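Local coordinates for DUF4276 family protein (Pyrococcus horikoshii, PDB 2P62) that is of unknown function but belongs to a Toprim-like family and is found as a two-chain assembly, at residues Glu221-Ile224 and Arg225-Glu229; Gln178-Asp182 and Lys183-Lys187. All coordinates share one frame; numbering follows the deposited sequence.

Contact 1 (Glu221-Ile224 and Arg225-Glu229); sequences ELLI and RFLSE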
# COMPACT_ATOMS: atom_id res chain seq x y z
N GLU A 221 8.61 -5.73 -26.54
CA GLU A 221 7.78 -6.63 -27.34
C GLU A 221 7.05 -7.67 -26.53
O GLU A 221 5.94 -8.09 -26.89
CB GLU A 221 8.63 -7.30 -28.42
CG GLU A 221 9.16 -6.30 -29.44
CD GLU A 221 8.07 -5.35 -29.90
OE1 GLU A 221 7.01 -5.84 -30.39
OE2 GLU A 221 8.25 -4.11 -29.77
N LEU A 222 7.66 -8.10 -25.44
CA LEU A 222 7.04 -9.09 -24.59
C LEU A 222 5.74 -8.50 -23.99
O LEU A 222 4.70 -9.16 -24.01
CB LEU A 222 8.00 -9.50 -23.47
CG LEU A 222 7.45 -10.58 -22.54
CD1 LEU A 222 7.28 -11.89 -23.32
CD2 LEU A 222 8.39 -10.76 -21.37
N LEU A 223 5.81 -7.27 -23.48
CA LEU A 223 4.64 -6.61 -22.89
C LEU A 223 3.54 -6.39 -23.92
O LEU A 223 2.35 -6.62 -23.65
CB LEU A 223 5.02 -5.25 -22.29
CG LEU A 223 3.85 -4.45 -21.68
CD1 LEU A 223 3.47 -5.08 -20.34
CD2 LEU A 223 4.23 -2.98 -21.49
N ILE A 224 3.93 -5.93 -25.11
CA ILE A 224 2.98 -5.69 -26.18
C ILE A 224 2.29 -7.00 -26.55
O ILE A 224 1.08 -7.03 -26.73
CB ILE A 224 3.69 -5.07 -27.41
CG1 ILE A 224 4.06 -3.62 -27.10
CG2 ILE A 224 2.80 -5.16 -28.63
CD1 ILE A 224 4.88 -2.94 -28.18
N ARG A 225 3.07 -8.07 -26.64
CA ARG A 225 2.53 -9.39 -26.98
C ARG A 225 1.56 -9.83 -25.88
O ARG A 225 0.48 -10.37 -26.16
CB ARG A 225 3.67 -10.40 -27.09
CG ARG A 225 3.20 -11.83 -27.27
CD ARG A 225 4.33 -12.83 -27.02
NE ARG A 225 3.77 -14.16 -26.84
CZ ARG A 225 4.43 -15.20 -26.32
NH1 ARG A 225 5.69 -15.07 -25.94
NH2 ARG A 225 3.80 -16.36 -26.18
N PHE A 226 1.96 -9.60 -24.64
CA PHE A 226 1.13 -9.94 -23.50
C PHE A 226 -0.20 -9.19 -23.61
O PHE A 226 -1.27 -9.81 -23.55
CB PHE A 226 1.86 -9.60 -22.20
CG PHE A 226 0.94 -9.31 -21.04
CD1 PHE A 226 0.76 -7.99 -20.61
CD2 PHE A 226 0.25 -10.33 -20.40
CE1 PHE A 226 -0.11 -7.70 -19.56
CE2 PHE A 226 -0.62 -10.05 -19.35
CZ PHE A 226 -0.81 -8.74 -18.92
N LEU A 227 -0.13 -7.88 -23.79
CA LEU A 227 -1.32 -7.03 -23.90
C LEU A 227 -2.26 -7.48 -25.01
O LEU A 227 -3.48 -7.32 -24.92
CB LEU A 227 -0.92 -5.57 -24.16
CG LEU A 227 -0.22 -4.79 -23.04
CD1 LEU A 227 0.22 -3.42 -23.57
CD2 LEU A 227 -1.16 -4.64 -21.85
N SER A 228 -1.68 -8.05 -26.07
CA SER A 228 -2.45 -8.53 -27.20
C SER A 228 -3.12 -9.88 -26.90
O SER A 228 -4.32 -10.05 -27.15
CB SER A 228 -1.55 -8.64 -28.44
OG SER A 228 -2.29 -9.01 -29.59
N GLU A 229 -2.36 -10.83 -26.35
CA GLU A 229 -2.91 -12.15 -26.04
C GLU A 229 -3.99 -12.11 -24.96
O GLU A 229 -4.85 -13.00 -24.90
CB GLU A 229 -1.81 -13.12 -25.61
CG GLU A 229 -0.62 -13.17 -26.55
CD GLU A 229 0.34 -14.31 -26.26
OE1 GLU A 229 0.49 -14.71 -25.09
OE2 GLU A 229 0.97 -14.80 -27.23
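Leu223 and Phe226 meet one turn apart on helix 220-229. CD1 of Leu223 lies 4.0 Å from CD1 of Phe226, and the two side chains run obliquely to each other. Both reach this place with CG anti to the backbone N (chi1 178° for Leu223, 153° for Phe226). Leu223 O lies at the edge of the Phe226 ring, near its plane. Leu227, the next residue, also touches Leu223, with its CD1 4.2 Å from CG of Leu223. Leu223 thus touches side chains at both i+3 and i+4. Beneath them run the i to i+4 bonds of a regular alpha-helix; of the four that cross from 221-224 to 225-229, the bond from Leu227 N to Leu223 O is the straightest.

Arg225 takes a different side. Its extended chain brings NE to OE2 of Glu229 at 2.9 Å, a salt bridge whose hydrogen bond is nearly straight (166°). The carboxylate oxygen lies in the guanidinium plane, but NE meets it from above the plane of the carboxylate. NH2 adds a weak second bond to the same oxygen. CD1 of Leu222 approaches the guanidinium obliquely. OE1 of Glu229 bonds to Tyr158 OH.

The apolar side of the helix packs against three others: Leu222 and Leu223 on helix 204-218, Leu222 and Phe226 on helix 152-162, and Leu227 on helix 233-239.

Contact 2 (Gln178-Asp182 and Lys183-Lys187); sequences QDKGD and KLTPK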
# COMPACT_ATOMS: atom_id res chain seq x y z
N GLN A 178 1.18 -27.32 -1.42
CA GLN A 178 1.19 -28.39 -0.42
C GLN A 178 0.99 -27.88 1.01
O GLN A 178 0.15 -28.41 1.74
CB GLN A 178 2.51 -29.16 -0.49
CG GLN A 178 2.51 -30.32 -1.47
CD GLN A 178 3.87 -31.00 -1.60
OE1 GLN A 178 4.78 -30.48 -2.25
NE2 GLN A 178 4.01 -32.16 -0.96
N ASP A 179 1.75 -26.86 1.40
CA ASP A 179 1.64 -26.32 2.75
C ASP A 179 0.32 -25.61 3.00
O ASP A 179 -0.21 -25.62 4.12
CB ASP A 179 2.80 -25.37 3.05
CG ASP A 179 4.16 -26.07 3.02
OD1 ASP A 179 4.20 -27.31 3.19
OD2 ASP A 179 5.19 -25.39 2.84
N LYS A 180 -0.23 -24.98 1.95
CA LYS A 180 -1.49 -24.26 2.08
C LYS A 180 -2.67 -25.22 2.11
O LYS A 180 -3.72 -24.90 2.66
CB LYS A 180 -1.66 -23.29 0.91
CG LYS A 180 -2.92 -22.44 0.99
CD LYS A 180 -3.13 -21.67 -0.31
CE LYS A 180 -4.44 -20.89 -0.31
NZ LYS A 180 -4.75 -20.36 -1.67
N GLY A 181 -2.48 -26.39 1.50
CA GLY A 181 -3.53 -27.38 1.46
C GLY A 181 -4.60 -27.06 0.43
O GLY A 181 -5.77 -27.39 0.62
N ASP A 182 -4.20 -26.41 -0.66
CA ASP A 182 -5.12 -26.02 -1.74
C ASP A 182 -4.30 -25.33 -2.83
O ASP A 182 -3.13 -25.02 -2.63
CB ASP A 182 -6.20 -25.07 -1.21
CG ASP A 182 -7.35 -24.82 -2.21
OD1 ASP A 182 -8.25 -24.03 -1.87
OD2 ASP A 182 -7.36 -25.42 -3.31
N LYS A 183 -4.92 -25.11 -3.98
CA LYS A 183 -4.22 -24.43 -5.06
C LYS A 183 -4.03 -22.96 -4.69
O LYS A 183 -4.77 -22.40 -3.89
CB LYS A 183 -5.01 -24.51 -6.37
CG LYS A 183 -4.98 -25.87 -7.06
CD LYS A 183 -5.87 -25.86 -8.30
CE LYS A 183 -5.97 -27.23 -8.95
NZ LYS A 183 -6.97 -27.26 -10.06
N LEU A 184 -3.03 -22.37 -5.31
CA LEU A 184 -2.68 -20.98 -5.11
C LEU A 184 -3.61 -20.08 -5.90
O LEU A 184 -3.95 -20.39 -7.05
CB LEU A 184 -1.25 -20.77 -5.57
CG LEU A 184 -0.12 -20.83 -4.53
CD1 LEU A 184 -0.39 -21.88 -3.47
CD2 LEU A 184 1.16 -21.09 -5.28
N THR A 185 -4.03 -18.96 -5.30
CA THR A 185 -4.88 -18.00 -6.01
C THR A 185 -3.98 -17.10 -6.84
O THR A 185 -2.76 -17.04 -6.61
CB THR A 185 -5.65 -17.07 -5.05
OG1 THR A 185 -4.71 -16.34 -4.25
CG2 THR A 185 -6.60 -17.84 -4.17
N PRO A 186 -4.54 -16.40 -7.84
CA PRO A 186 -3.67 -15.52 -8.63
C PRO A 186 -3.00 -14.49 -7.72
O PRO A 186 -1.86 -14.10 -7.95
CB PRO A 186 -4.63 -14.91 -9.65
CG PRO A 186 -5.98 -14.99 -8.98
CD PRO A 186 -5.92 -16.37 -8.35
N LYS A 187 -3.71 -14.05 -6.68
CA LYS A 187 -3.14 -13.07 -5.75
C LYS A 187 -2.00 -13.70 -4.95
O LYS A 187 -1.09 -13.00 -4.51
CB LYS A 187 -4.20 -12.52 -4.80
CG LYS A 187 -5.16 -11.51 -5.44
CD LYS A 187 -6.26 -11.14 -4.45
CE LYS A 187 -7.44 -10.44 -5.13
NZ LYS A 187 -7.16 -9.03 -5.52
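Lys180 NZ donates to Lys183 O at 3.0 Å, joining the last residue of helix 171-180 to the loop that follows. The donor is tilted 22° from the carbonyl plane. The same ammonium forms a salt bridge with Asp188 on helix 186-196, so it holds the loop carbonyl and a carboxylate together. Lys180 reaches them with CG anti to the backbone N (chi1 -177°) and every later torsion extended.

Asp182 reaches forward to the next residue: its OD2 accepts from Lys183 N at 2.5 Å, and the N-H meets the oxygen from above the carboxylate plane. This bond is bent and very short, and its exact length is doubtful. The other oxygen of Asp182, OD1, is in a salt bridge with Lys147. Between Lys180 and Asp182 the chain leaves the helix at Gly181, whose phi is positive (77°).

Thr185 is the N-cap of helix 186-196. Its OG1 bonds to Asp188 N, and its CG2 lies 4.0 Å from Lys180 NZ. Further back along the lysine, CD is 4.2 Å from CD1 of Leu184, and the two side chains cross at a slant. Leu184 is buried against Met173 and Leu176 of helix 171-180. Tyr169 of the second subunit packs on Lys180.

With an alanine at Lys180, the Lys183 carbonyl and Asp188 would probably lose their shared cation, and a gap would be likely to open beside Leu184.

Polar and charged groups hold the turn, while Leu184 packs its apolar side chain on helix 171-180. One ammonium links the end of one helix, the loop and the first turn of the next, and its positive charge is probably balanced in large part by Asp188.

From the N terminus the chain first builds the whole of its mixed sheet, then helix 152-162. Contact 2 comes next. It closes the short turn that carries the chain from helix 171-180 into helix 186-196, beside the second subunit. Helix 204-218 follows, and then contact 1, which closes no loop but lies within helix 220-229. The contacts are in series and neither nests nor crosses. Their centres are about 27 Å apart and their nearest atoms about 12 Å, without touching. Helix 152-162 meets both: Lys187 pairs with its Glu153, while Phe226 packs on its Leu159 and Leu162.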